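Long-range contacts in paenibacillus xanthan lyase (PDB 6F2P), which cleaves the polysaccharide xanthan by elimination, acting as a lyase that carries the helical and beta-sandwich domains of polysaccharide lyase family 8: residues D453-G458 / D695-N700; L384-S389 / S469-H474; A156-Q161 / N185-R190; Q176-S181 / V191-D196; T905-D910 / N955-G960. One frame throughout, in Å; residues are numbered along the deposited sequence.

Contact 1 (D453-G458 / D695-N700). With CA (calcium ion), chain J.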
# COMPACT_ATOMS: atom_id res chain seq x y z
N ASP A 453 3.81 15.30 -0.54
CA ASP A 453 2.45 15.74 -0.80
C ASP A 453 1.83 14.90 -1.92
O ASP A 453 0.83 15.29 -2.54
CB ASP A 453 2.43 17.24 -1.14
CG ASP A 453 3.22 17.57 -2.39
OD1 ASP A 453 3.99 16.72 -2.89
OD2 ASP A 453 3.08 18.71 -2.89
N LYS A 454 2.42 13.73 -2.18
CA LYS A 454 1.93 12.80 -3.21
C LYS A 454 1.44 11.49 -2.61
O LYS A 454 2.14 10.85 -1.83
CB LYS A 454 3.01 12.51 -4.26
CG LYS A 454 3.61 13.73 -4.95
CD LYS A 454 2.59 14.51 -5.74
CE LYS A 454 3.25 15.65 -6.51
NZ LYS A 454 2.25 16.49 -7.26
N SER A 455 0.23 11.08 -2.99
CA SER A 455 -0.39 9.88 -2.45
C SER A 455 -0.16 8.64 -3.31
O SER A 455 -0.39 7.52 -2.87
CB SER A 455 -1.89 10.10 -2.30
OG SER A 455 -2.45 10.50 -3.54
N TRP A 456 0.28 8.86 -4.55
CA TRP A 456 0.47 7.76 -5.49
C TRP A 456 1.75 7.01 -5.14
O TRP A 456 2.82 7.31 -5.66
CB TRP A 456 0.55 8.29 -6.92
CG TRP A 456 0.03 7.37 -8.02
CD1 TRP A 456 -0.93 7.69 -8.94
CD2 TRP A 456 0.45 6.03 -8.34
NE1 TRP A 456 -1.14 6.63 -9.80
CE2 TRP A 456 -0.31 5.60 -9.45
CE3 TRP A 456 1.39 5.15 -7.78
CZ2 TRP A 456 -0.16 4.34 -10.03
CZ3 TRP A 456 1.54 3.89 -8.35
CH2 TRP A 456 0.77 3.49 -9.47
N ALA A 457 1.63 6.03 -4.27
CA ALA A 457 2.71 5.10 -4.03
C ALA A 457 2.09 3.74 -3.74
O ALA A 457 1.21 3.61 -2.90
CB ALA A 457 3.57 5.55 -2.88
N GLY A 458 2.54 2.72 -4.46
CA GLY A 458 2.02 1.39 -4.26
C GLY A 458 2.11 0.60 -5.55
O GLY A 458 3.01 0.84 -6.37
N ASP A 695 -5.85 0.70 -6.15
CA ASP A 695 -5.78 2.15 -6.05
C ASP A 695 -4.60 2.53 -5.15
O ASP A 695 -4.71 2.51 -3.92
CB ASP A 695 -7.08 2.69 -5.46
CG ASP A 695 -6.96 4.12 -4.99
OD1 ASP A 695 -6.29 4.91 -5.69
OD2 ASP A 695 -7.52 4.44 -3.92
N PRO A 696 -3.46 2.87 -5.76
CA PRO A 696 -2.25 3.11 -4.96
C PRO A 696 -2.37 4.38 -4.15
O PRO A 696 -1.60 4.54 -3.20
CB PRO A 696 -1.15 3.27 -6.01
CG PRO A 696 -1.71 2.69 -7.25
CD PRO A 696 -3.18 2.92 -7.20
N THR A 697 -3.30 5.27 -4.50
CA THR A 697 -3.45 6.53 -3.77
C THR A 697 -4.11 6.26 -2.43
O THR A 697 -3.98 7.06 -1.50
CB THR A 697 -4.32 7.56 -4.53
OG1 THR A 697 -5.70 7.17 -4.47
CG2 THR A 697 -3.89 7.67 -5.98
N GLN A 698 -4.82 5.13 -2.35
CA GLN A 698 -5.55 4.73 -1.15
C GLN A 698 -6.56 5.77 -0.69
O GLN A 698 -6.98 5.76 0.47
CB GLN A 698 -4.59 4.39 0.01
CG GLN A 698 -3.50 3.39 -0.33
CD GLN A 698 -2.77 2.88 0.89
OE1 GLN A 698 -3.35 2.75 1.97
NE2 GLN A 698 -1.48 2.58 0.74
N SER A 699 -6.95 6.67 -1.59
CA SER A 699 -7.85 7.76 -1.21
C SER A 699 -9.01 7.95 -2.19
O SER A 699 -9.73 8.94 -2.15
CB SER A 699 -7.08 9.06 -0.97
OG SER A 699 -6.42 9.49 -2.15
N ASN A 700 -9.16 6.99 -3.09
CA ASN A 700 -10.33 6.89 -3.94
C ASN A 700 -11.43 6.20 -3.14
O ASN A 700 -11.28 5.03 -2.76
CB ASN A 700 -9.99 6.07 -5.18
CG ASN A 700 -11.11 6.06 -6.22
OD1 ASN A 700 -12.25 6.40 -5.94
ND2 ASN A 700 -10.77 5.66 -7.43
CA CA J . -3.27 2.16 4.39
O HOH W 1 -5.00 11.85 -3.30
O HOH W 2 -0.52 1.97 -2.11
O HOH W 3 -3.29 3.45 6.81
O HOH W 4 -0.71 3.37 4.93
O HOH W 5 -4.95 4.35 3.93

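Contact 2 (L384-S389 / S469-H474)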
# COMPACT_ATOMS: atom_id res chain seq x y z
N LEU A 384 12.02 -2.79 -2.68
CA LEU A 384 11.67 -1.48 -3.22
C LEU A 384 11.19 -0.56 -2.11
O LEU A 384 10.25 -0.88 -1.37
CB LEU A 384 10.60 -1.64 -4.29
CG LEU A 384 10.26 -0.39 -5.09
CD1 LEU A 384 11.42 0.03 -5.96
CD2 LEU A 384 9.06 -0.67 -5.93
N SER A 385 11.85 0.60 -2.00
CA SER A 385 11.60 1.52 -0.89
C SER A 385 11.05 2.87 -1.34
O SER A 385 11.73 3.66 -1.98
CB SER A 385 12.88 1.73 -0.08
OG SER A 385 12.66 2.68 0.94
N MET A 386 9.80 3.13 -0.97
CA MET A 386 9.13 4.34 -1.40
C MET A 386 8.63 5.14 -0.21
O MET A 386 8.72 4.69 0.94
CB MET A 386 7.92 3.97 -2.27
CG MET A 386 8.25 3.12 -3.47
SD MET A 386 6.78 2.48 -4.30
CE MET A 386 6.33 1.11 -3.23
N PHE A 387 8.11 6.33 -0.49
CA PHE A 387 7.34 7.06 0.51
C PHE A 387 6.26 7.90 -0.16
O PHE A 387 6.29 8.13 -1.37
CB PHE A 387 8.23 7.85 1.48
CG PHE A 387 8.67 9.20 0.98
CD1 PHE A 387 9.74 9.32 0.11
CD2 PHE A 387 8.06 10.36 1.44
CE1 PHE A 387 10.17 10.58 -0.34
CE2 PHE A 387 8.48 11.61 1.01
CZ PHE A 387 9.54 11.71 0.12
N SER A 388 5.29 8.33 0.64
CA SER A 388 4.12 9.01 0.11
C SER A 388 3.63 10.01 1.12
O SER A 388 4.36 10.39 2.03
CB SER A 388 3.01 7.99 -0.15
OG SER A 388 2.63 7.35 1.06
N SER A 389 2.38 10.44 0.98
CA SER A 389 1.78 11.30 1.98
C SER A 389 1.32 10.49 3.19
O SER A 389 0.79 11.05 4.15
CB SER A 389 0.59 12.04 1.37
OG SER A 389 -0.40 11.12 0.98
N SER A 469 5.10 -1.70 -9.47
CA SER A 469 4.95 -0.65 -8.47
C SER A 469 5.25 0.69 -9.06
O SER A 469 5.94 0.80 -10.08
CB SER A 469 5.88 -0.88 -7.28
OG SER A 469 5.56 -2.06 -6.58
N GLY A 470 4.76 1.73 -8.40
CA GLY A 470 5.02 3.08 -8.83
C GLY A 470 5.07 4.05 -7.67
O GLY A 470 4.47 3.83 -6.61
N MET A 471 5.78 5.15 -7.91
CA MET A 471 5.89 6.22 -6.94
C MET A 471 5.95 7.54 -7.67
O MET A 471 6.80 7.74 -8.54
CB MET A 471 7.17 6.05 -6.13
CG MET A 471 7.50 7.19 -5.21
SD MET A 471 8.99 6.85 -4.26
CE MET A 471 9.17 8.41 -3.38
N GLU A 472 5.03 8.45 -7.35
CA GLU A 472 5.21 9.84 -7.74
C GLU A 472 6.10 10.52 -6.70
O GLU A 472 5.66 10.86 -5.60
CB GLU A 472 3.87 10.56 -7.88
CG GLU A 472 4.03 11.98 -8.42
CD GLU A 472 2.71 12.58 -8.86
OE1 GLU A 472 1.65 12.09 -8.42
OE2 GLU A 472 2.73 13.56 -9.65
N LEU A 473 7.37 10.67 -7.05
CA LEU A 473 8.32 11.32 -6.18
C LEU A 473 8.06 12.81 -6.12
O LEU A 473 7.78 13.44 -7.14
CB LEU A 473 9.74 11.07 -6.68
CG LEU A 473 10.82 11.91 -5.99
CD1 LEU A 473 10.89 11.56 -4.51
CD2 LEU A 473 12.17 11.70 -6.66
N HIS A 474 8.13 13.38 -4.93
CA HIS A 474 8.28 14.82 -4.78
C HIS A 474 9.14 15.08 -3.56
O HIS A 474 8.64 15.09 -2.43
CB HIS A 474 6.93 15.51 -4.59
CG HIS A 474 7.05 17.00 -4.48
ND1 HIS A 474 6.04 17.79 -3.96
CD2 HIS A 474 8.05 17.84 -4.83
CE1 HIS A 474 6.43 19.05 -3.99
NE2 HIS A 474 7.64 19.11 -4.50
O HOH W 6 5.84 10.13 -2.69

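Contact 3 (A156-Q161 / N185-R190). With CA (calcium ion), chain F.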
# COMPACT_ATOMS: atom_id res chain seq x y z
N ALA A 156 12.14 -3.67 44.99
CA ALA A 156 12.64 -2.54 44.22
C ALA A 156 11.99 -2.52 42.84
O ALA A 156 11.55 -1.47 42.37
CB ALA A 156 14.14 -2.61 44.10
N ILE A 157 11.93 -3.69 42.20
CA ILE A 157 11.32 -3.80 40.89
C ILE A 157 9.83 -3.47 40.91
O ILE A 157 9.36 -2.71 40.07
CB ILE A 157 11.57 -5.18 40.26
CG1 ILE A 157 13.07 -5.41 40.12
CG2 ILE A 157 10.86 -5.28 38.91
CD1 ILE A 157 13.43 -6.68 39.41
N TYR A 158 9.08 -4.03 41.87
CA TYR A 158 7.67 -3.65 42.04
C TYR A 158 7.51 -2.14 42.21
O TYR A 158 6.52 -1.55 41.78
CB TYR A 158 7.06 -4.32 43.27
CG TYR A 158 6.64 -5.77 43.15
CD1 TYR A 158 7.50 -6.73 42.63
CD2 TYR A 158 5.40 -6.19 43.63
CE1 TYR A 158 7.12 -8.06 42.57
CE2 TYR A 158 5.02 -7.51 43.57
CZ TYR A 158 5.88 -8.44 43.04
OH TYR A 158 5.49 -9.77 42.99
N TYR A 159 8.48 -1.52 42.87
CA TYR A 159 8.44 -0.09 43.11
C TYR A 159 8.58 0.71 41.83
O TYR A 159 7.74 1.56 41.52
CB TYR A 159 9.52 0.30 44.12
CG TYR A 159 9.78 1.79 44.19
CD1 TYR A 159 8.81 2.65 44.69
CD2 TYR A 159 10.99 2.32 43.77
CE1 TYR A 159 9.04 4.01 44.76
CE2 TYR A 159 11.23 3.68 43.84
CZ TYR A 159 10.26 4.52 44.33
OH TYR A 159 10.50 5.88 44.40
N THR A 160 9.63 0.44 41.06
CA THR A 160 9.85 1.16 39.81
C THR A 160 8.93 0.70 38.68
O THR A 160 8.57 1.50 37.81
CB THR A 160 11.31 1.06 39.34
OG1 THR A 160 11.61 -0.30 38.98
CG2 THR A 160 12.26 1.52 40.42
N GLN A 161 8.53 -0.57 38.69
CA GLN A 161 7.71 -1.11 37.60
C GLN A 161 6.47 -1.82 38.14
O GLN A 161 6.43 -3.05 38.24
CB GLN A 161 8.53 -2.07 36.74
CG GLN A 161 7.83 -2.56 35.49
CD GLN A 161 7.35 -1.42 34.65
OE1 GLN A 161 6.16 -1.09 34.66
NE2 GLN A 161 8.26 -0.79 33.92
N ASN A 185 9.31 -13.81 42.37
CA ASN A 185 8.73 -13.47 43.67
C ASN A 185 7.54 -14.36 44.04
O ASN A 185 6.87 -14.12 45.04
CB ASN A 185 8.31 -12.01 43.72
CG ASN A 185 8.13 -11.51 45.13
OD1 ASN A 185 8.89 -11.89 46.03
ND2 ASN A 185 7.11 -10.69 45.36
N LYS A 186 7.29 -15.37 43.21
CA LYS A 186 6.20 -16.32 43.44
C LYS A 186 4.85 -15.63 43.67
O LYS A 186 4.15 -15.89 44.65
CB LYS A 186 6.56 -17.30 44.57
CG LYS A 186 7.85 -18.05 44.28
CD LYS A 186 8.03 -19.34 45.07
CE LYS A 186 9.25 -20.10 44.55
NZ LYS A 186 9.44 -21.48 45.09
N ASP A 187 4.51 -14.73 42.75
CA ASP A 187 3.34 -13.88 42.88
C ASP A 187 2.44 -14.09 41.65
O ASP A 187 2.58 -13.39 40.64
CB ASP A 187 3.83 -12.43 42.95
CG ASP A 187 2.71 -11.43 43.20
OD1 ASP A 187 1.52 -11.81 43.09
OD2 ASP A 187 3.03 -10.26 43.50
N SER A 188 1.53 -15.06 41.72
CA SER A 188 0.65 -15.40 40.59
C SER A 188 -0.05 -14.19 39.97
O SER A 188 -0.08 -14.05 38.75
CB SER A 188 -0.39 -16.44 41.00
OG SER A 188 -1.17 -15.99 42.09
N ALA A 189 -0.60 -13.32 40.81
CA ALA A 189 -1.27 -12.13 40.32
C ALA A 189 -0.34 -11.27 39.46
O ALA A 189 -0.74 -10.75 38.41
CB ALA A 189 -1.82 -11.32 41.49
N ARG A 190 0.91 -11.16 39.90
CA ARG A 190 1.90 -10.35 39.21
C ARG A 190 2.26 -10.98 37.86
O ARG A 190 2.38 -10.27 36.86
CB ARG A 190 3.13 -10.15 40.10
CG ARG A 190 4.31 -9.45 39.46
CD ARG A 190 4.39 -7.98 39.79
NE ARG A 190 5.70 -7.45 39.43
CZ ARG A 190 5.98 -6.16 39.26
NH1 ARG A 190 5.03 -5.24 39.42
NH2 ARG A 190 7.21 -5.78 38.93
CA CA F . 4.81 0.66 34.27
O HOH W 7 6.16 2.05 35.77
O HOH W 8 6.65 1.66 32.82
O HOH W 9 3.40 1.21 36.21
O HOH W 10 4.02 2.81 33.97

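Contact 4 (Q176-S181 / V191-D196)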
# COMPACT_ATOMS: atom_id res chain seq x y z
N GLN A 176 7.32 -8.03 30.25
CA GLN A 176 8.42 -8.94 30.59
C GLN A 176 8.91 -8.74 32.03
O GLN A 176 9.06 -9.70 32.77
CB GLN A 176 9.60 -8.78 29.62
CG GLN A 176 9.35 -9.32 28.22
CD GLN A 176 10.48 -9.02 27.25
OE1 GLN A 176 11.02 -9.92 26.61
NE2 GLN A 176 10.85 -7.74 27.14
N VAL A 177 9.16 -7.49 32.40
CA VAL A 177 9.69 -7.16 33.70
C VAL A 177 8.73 -7.62 34.78
O VAL A 177 9.12 -8.25 35.77
CB VAL A 177 9.93 -5.65 33.84
CG1 VAL A 177 10.02 -5.27 35.29
CG2 VAL A 177 11.22 -5.26 33.12
N ILE A 178 7.46 -7.32 34.55
CA ILE A 178 6.42 -7.68 35.50
C ILE A 178 6.25 -9.19 35.60
O ILE A 178 6.16 -9.74 36.69
CB ILE A 178 5.11 -6.97 35.16
CG1 ILE A 178 5.20 -5.52 35.61
CG2 ILE A 178 3.94 -7.66 35.82
CD1 ILE A 178 4.08 -4.66 35.15
N ALA A 179 6.24 -9.86 34.46
CA ALA A 179 6.11 -11.31 34.44
C ALA A 179 7.28 -11.99 35.13
O ALA A 179 7.10 -12.92 35.91
CB ALA A 179 6.00 -11.80 33.01
N ILE A 180 8.50 -11.55 34.85
CA ILE A 180 9.64 -12.26 35.40
C ILE A 180 9.78 -12.01 36.90
O ILE A 180 10.06 -12.93 37.66
CB ILE A 180 10.95 -11.97 34.66
CG1 ILE A 180 10.79 -12.28 33.16
CG2 ILE A 180 12.10 -12.78 35.26
CD1 ILE A 180 10.06 -13.56 32.89
N SER A 181 9.54 -10.77 37.33
CA SER A 181 9.57 -10.51 38.76
C SER A 181 8.50 -11.35 39.47
O SER A 181 8.76 -11.93 40.53
CB SER A 181 9.46 -9.01 39.09
OG SER A 181 8.34 -8.39 38.47
N VAL A 191 2.41 -12.30 37.83
CA VAL A 191 2.68 -12.99 36.57
C VAL A 191 1.51 -12.84 35.59
O VAL A 191 1.69 -12.64 34.39
CB VAL A 191 2.93 -14.49 36.77
CG1 VAL A 191 3.33 -15.14 35.45
CG2 VAL A 191 4.00 -14.72 37.81
N ALA A 192 0.29 -12.92 36.12
CA ALA A 192 -0.88 -12.82 35.27
C ALA A 192 -0.95 -11.43 34.66
O ALA A 192 -1.32 -11.27 33.49
CB ALA A 192 -2.14 -13.15 36.05
N ALA A 193 -0.57 -10.42 35.45
CA ALA A 193 -0.57 -9.05 34.96
C ALA A 193 0.47 -8.94 33.85
O ALA A 193 0.27 -8.22 32.87
CB ALA A 193 -0.29 -8.05 36.07
N GLY A 194 1.56 -9.67 34.01
CA GLY A 194 2.59 -9.70 32.99
C GLY A 194 2.06 -10.29 31.70
O GLY A 194 2.20 -9.69 30.64
N ARG A 195 1.46 -11.47 31.81
CA ARG A 195 0.85 -12.14 30.68
C ARG A 195 -0.15 -11.24 29.96
O ARG A 195 -0.17 -11.17 28.74
CB ARG A 195 0.15 -13.42 31.14
CG ARG A 195 -0.68 -14.12 30.06
CD ARG A 195 -1.85 -14.89 30.66
NE ARG A 195 -2.73 -14.02 31.44
CZ ARG A 195 -3.46 -14.43 32.48
NH1 ARG A 195 -3.42 -15.70 32.86
NH2 ARG A 195 -4.22 -13.56 33.14
N ASP A 196 -0.97 -10.53 30.73
CA ASP A 196 -2.04 -9.74 30.14
C ASP A 196 -1.52 -8.50 29.43
O ASP A 196 -2.19 -7.95 28.55
CB ASP A 196 -3.09 -9.34 31.19
CG ASP A 196 -3.86 -10.54 31.75
OD1 ASP A 196 -4.01 -11.55 31.03
OD2 ASP A 196 -4.31 -10.46 32.91

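Contact 5 (T905-D910 / N955-G960). With CA (calcium ion), chain G.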
# COMPACT_ATOMS: atom_id res chain seq x y z
N THR A 905 -33.65 11.85 -24.39
CA THR A 905 -34.76 11.03 -24.86
C THR A 905 -35.51 11.56 -26.08
O THR A 905 -35.95 10.78 -26.92
CB THR A 905 -35.77 10.71 -23.72
OG1 THR A 905 -36.08 11.91 -22.99
CG2 THR A 905 -35.17 9.70 -22.76
N THR A 906 -35.64 12.88 -26.20
CA THR A 906 -36.29 13.49 -27.35
C THR A 906 -35.62 13.08 -28.67
O THR A 906 -34.40 13.13 -28.80
CB THR A 906 -36.33 15.03 -27.24
OG1 THR A 906 -37.09 15.40 -26.07
CG2 THR A 906 -36.98 15.64 -28.48
N VAL A 907 -36.43 12.64 -29.64
CA VAL A 907 -35.90 12.22 -30.94
C VAL A 907 -36.56 13.00 -32.08
O VAL A 907 -37.78 13.16 -32.10
CB VAL A 907 -36.13 10.72 -31.19
CG1 VAL A 907 -35.56 10.32 -32.54
CG2 VAL A 907 -35.49 9.90 -30.08
N ILE A 908 -35.76 13.51 -33.02
CA ILE A 908 -36.29 14.19 -34.20
C ILE A 908 -35.88 13.48 -35.48
O ILE A 908 -34.72 13.11 -35.65
CB ILE A 908 -35.82 15.66 -34.29
CG1 ILE A 908 -36.28 16.45 -33.06
CG2 ILE A 908 -36.33 16.31 -35.58
CD1 ILE A 908 -35.92 17.93 -33.11
N VAL A 909 -36.83 13.28 -36.38
CA VAL A 909 -36.52 12.69 -37.68
C VAL A 909 -36.95 13.62 -38.81
O VAL A 909 -38.12 13.98 -38.92
CB VAL A 909 -37.19 11.32 -37.86
CG1 VAL A 909 -36.65 10.64 -39.09
CG2 VAL A 909 -36.95 10.46 -36.64
N ASP A 910 -35.98 14.04 -39.62
CA ASP A 910 -36.25 14.93 -40.76
C ASP A 910 -36.34 14.07 -42.01
O ASP A 910 -35.95 12.91 -41.99
CB ASP A 910 -35.13 15.97 -40.90
CG ASP A 910 -35.52 17.12 -41.80
OD1 ASP A 910 -36.38 17.93 -41.39
OD2 ASP A 910 -34.96 17.22 -42.92
N ASN A 955 -35.37 6.23 -33.41
CA ASN A 955 -34.68 5.34 -32.50
C ASN A 955 -35.00 5.74 -31.07
O ASN A 955 -34.45 6.70 -30.53
CB ASN A 955 -33.17 5.40 -32.75
CG ASN A 955 -32.43 4.25 -32.10
OD1 ASN A 955 -32.94 3.58 -31.19
ND2 ASN A 955 -31.20 4.01 -32.55
N VAL A 956 -35.92 5.00 -30.45
CA VAL A 956 -36.39 5.34 -29.11
C VAL A 956 -35.35 4.90 -28.08
O VAL A 956 -35.03 3.71 -27.99
CB VAL A 956 -37.79 4.74 -28.84
CG1 VAL A 956 -38.25 5.05 -27.44
CG2 VAL A 956 -38.79 5.29 -29.83
N PRO A 957 -34.80 5.86 -27.33
CA PRO A 957 -33.72 5.60 -26.36
C PRO A 957 -34.18 4.71 -25.21
O PRO A 957 -33.52 3.72 -24.88
CB PRO A 957 -33.38 7.00 -25.84
CG PRO A 957 -33.84 7.93 -26.91
CD PRO A 957 -35.09 7.30 -27.44
N ILE A 958 -35.30 5.08 -24.61
CA ILE A 958 -35.83 4.38 -23.43
C ILE A 958 -37.29 4.03 -23.68
O ILE A 958 -38.06 4.86 -24.16
CB ILE A 958 -35.79 5.29 -22.17
CG1 ILE A 958 -34.39 5.88 -21.96
CG2 ILE A 958 -36.25 4.53 -20.94
CD1 ILE A 958 -34.27 6.72 -20.70
N SER A 959 -37.68 2.80 -23.36
CA SER A 959 -39.09 2.43 -23.38
C SER A 959 -39.88 3.39 -22.49
O SER A 959 -39.40 3.82 -21.44
CB SER A 959 -39.29 0.99 -22.91
OG SER A 959 -38.70 0.08 -23.81
N GLY A 960 -41.08 3.76 -22.94
CA GLY A 960 -41.90 4.67 -22.17
C GLY A 960 -42.97 5.37 -22.98
O GLY A 960 -43.28 4.95 -24.10
CA CA G . -37.24 18.86 -43.62

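Contact 1 (D453-G458 / D695-N700)
Pro-696 lies on the indole of Trp-456, and the two side chains run side by side in the same direction. The proline CG stands over the six-membered ring in a CH-pi contact, 3.5 Å from the centroid of the Trp-456 six-membered ring and 16° off its normal. Pro-696 CB continues the cover, 3.6 Å from Trp-456 CZ3. The ring's polar end is fixed separately, since Trp-456 NE1 donates to the carbonyl of Phe-661. With an alanine here, the proline would probably lose the flat surface it rests on and the Phe-661 carbonyl its donor. Here a loop entering strand 457-462 of the super-sandwich domain meets a type I beta turn, Asp-695 to Gln-698, of the C-terminal beta-sandwich domain. Thr-697 has its OG1 between the backbone N and the carbonyl carbon (chi1 74°), which sends CG2 to within 4.2 Å of Trp-456 CD1 while OG1 donates to Asp-695 OD1. That same carboxylate oxygen also accepts from Thr-697 N, closing an Asx turn. Ser-455 flanks the threonine: its OG is 3.6 Å from Thr-697 CB, and its carbonyl O receives a CA-H...O contact from Thr-697 CA. A water joins Ser-455 OG to Ser-699 OG at the solvent side. At the last position of the turn, Gln-698 OE1 binds a calcium ion at 2.5 Å, with three waters as further ligands.

Contact 2 (L384-S389 / S469-H474)
Met-386 and Met-471 carry the apolar part of this contact, their side chains lying alongside each other, head to tail. Met-386 CB rests 3.7 Å from Met-471 SD, and the Met-386 chain, with CG anti to the carbonyl carbon (chi1 -57°) and extended about the next bond, places its own sulfur 4.0 Å from Met-471 CB. Met-471 is stretched out along its whole length, which carries its methyl past Met-386 to the next residue: CE comes 3.7 Å from Phe-387 CD1. The phenyl group also receives Leu-473, whose CD1 is 4.3 Å from Phe-387 CE1. At the other end Leu-384 CD2 touches Ser-469 CB at 3.5 Å, leaving the serine hydroxyl to bond with Gln-366.

Contacts between carbon or sulfur and carbonyl oxygens form a second group. Met-386 SD lies 3.5 Å from Gly-470 O, and Met-471 CE approaches Phe-387 O at the same separation.

No direct hydrogen bond crosses between 384-389 and 469-474. A water lies between the backbone carbonyls of Phe-387 and Glu-472, though its approach to the former is too short to be trusted. Trp-486, on the strand next to 466-474, adds to the core by touching both Leu-384 and Met-471.

Strand 380-385 and its continuation thus lie against the edge region of a separate, nine-stranded antiparallel sheet, so that two antiparallel sheets of the super-sandwich domain of polysaccharide lyase family 8 meet here through their side chains, as in layered beta folds.

Contact 3 (A156-Q161 / N185-R190)
A single carbonyl oxygen, that of Gln-161, is held by both terminal nitrogens of Arg-190 while the same guanidinium lies flat on the ring of Tyr-158. Arg-190 NH1 and NH2 each donate to Gln-161 O at 2.9 Å; the NH1 bond meets a lone pair in the carbonyl plane, whereas NH2 comes in nearly along the C=O axis. The stack is close to parallel, with ring and guanidinium planes at 16° and Arg-190 CZ 4.0 Å from the ring centroid of Tyr-158, a cation-pi arrangement. Arg-190 CD adds a CH-pi contact over the same face. The bend at chi2 (99°) lays the arginine along the tyrosine, the two side chains running in opposite directions.

These groups join the end of helix 147-160 to the start of helix 188-197 in the alpha-helical domain of the lyase. Between 168-184 and 188-197 the chain turns through a Schellman motif, with Lys-186 at C-prime and Asp-187 at the N-cap of the next helix.

Tyr-158 OH reaches into this turn. It donates to the anti lone pair of Asp-187 OD2 at 2.6 Å, the carboxylate lying nearly coplanar with the ring, and accepts from Asn-185 ND2 at 3.0 Å through an almost straight bond, the amide standing nearly upright to the ring. A leucine in place of Tyr-158 would probably leave Asp-187 and Asn-185 without their shared hydroxyl and the guanidinium without the ring that keeps it flat. Gln-161 OE1 binds a calcium ion at 2.2 Å, together with Ser-163, Glu-174 and four waters, while its NE2 donates to Gln-127 O.

Contact 4 (Q176-S181 / V191-D196)
Ala-179 and Gly-194 bring their helices together at the point where the backbones come nearest, with the two CA atoms only 4.1 Å apart. Ala-179 CB sits 4.0 Å from Gly-194 CA, and the backbone N of Ala-179 is about as near to that same carbon. The glycine is what permits this: a CB placed on its backbone would stand 2.6 Å from Ala-179 CB, so methyl and bare backbone fit where two side chains would not.

Ile-178 also buries much of its surface here, working from beside this point. Its CG2 branch, anti to the backbone N, lies against Gly-194 N and CA, 3.6 Å from Gly-194 N, and also nears Ala-193 CB at 4.3 Å. Val-191 completes the row one turn earlier in its helix, where CG2 lies 4.1 Å from Ala-179 O.

No hydrogen bond passes between 176-181 and 191-196, and the contact is wholly one of van der Waals packing. Helix 229-244 borders it, Leu-240 touching Ala-179 and Leu-244 touching Val-191.

The axes of segments 176-181 and 191-196 approach to 7.2 Å and their directions differ by 153°, close to antiparallel. Two successive helices, 168-184 and 188-197, packed closely through small residues after a short turn, form an alpha-alpha hairpin, the element from which the helical toroid of family 8 polysaccharide lyases is built.

Contact 5 (T905-D910 / N955-G960)
The calcium-binding beta-sandwich related to the golvesin C-terminal domain holds this contact, in which Thr-905 and Val-907, at the entry to strand 907-910, meet Pro-957 and Ile-958 of a loop. That loop leads from strand 949-952, in one antiparallel sheet, to strand 960-967, in the other, and so passes across the end of the sandwich. Strand 907-910 pairs with strand 1030-1039, which also pairs with 960-967.

Val-907 and Pro-957 lie alongside each other, pointing opposite ways. With CG1 anti to the backbone N (chi1 -179°), the valine's CG2 falls beside that nitrogen and does the touching: it lies 3.7 Å from Pro-957 CD and 3.4 Å from Asn-955 O. Pro-957 reaches back to Thr-905, at the end of the short helix before the strand, its CG 3.5 Å from Thr-905 O. Thr-905 presents its methyl to the loop, with CG2 set 3.7 Å from Ile-958 CD1, while its hydroxyl OG1 is turned to Thr-901 and bonds there.

No hydrogen bond spans 905-910 and 955-960, so van der Waals packing, partly against carbonyl oxygens, joins them at this largely exposed surface. Tyr-962 backs the loop, touching both Thr-905 and Pro-957. At the far end of strand 907-910, where Asn-911, Tyr-933, Asp-936 and Asp-1032 complete the site, Asp-910 binds a calcium ion through both carboxylate oxygens, OD1 at 2.6 Å and OD2 at 2.9 Å.

In the fold
Contacts 3 and 4 come first along the chain, their segments alternating, and share helix 188-197; with centres about 8 Å apart they touch through Arg-190 and Ser-181, forming one patch of the helical domain. Contacts 2 and 1 follow, also interleaved, about 9 Å between centres. They meet through neighbouring strands 457-462 and 466-474 and a bond between Asp-453 and His-474. Contact 1 ties this part of the super-sandwich to the C-terminal beta-sandwich domain. Contact 5 stands alone, last in the chain, its centre about 84 Å from that of contact 3. The protein is thus an elongated series of domains, in which contact 1 joins two neighbours and the others lie within one domain.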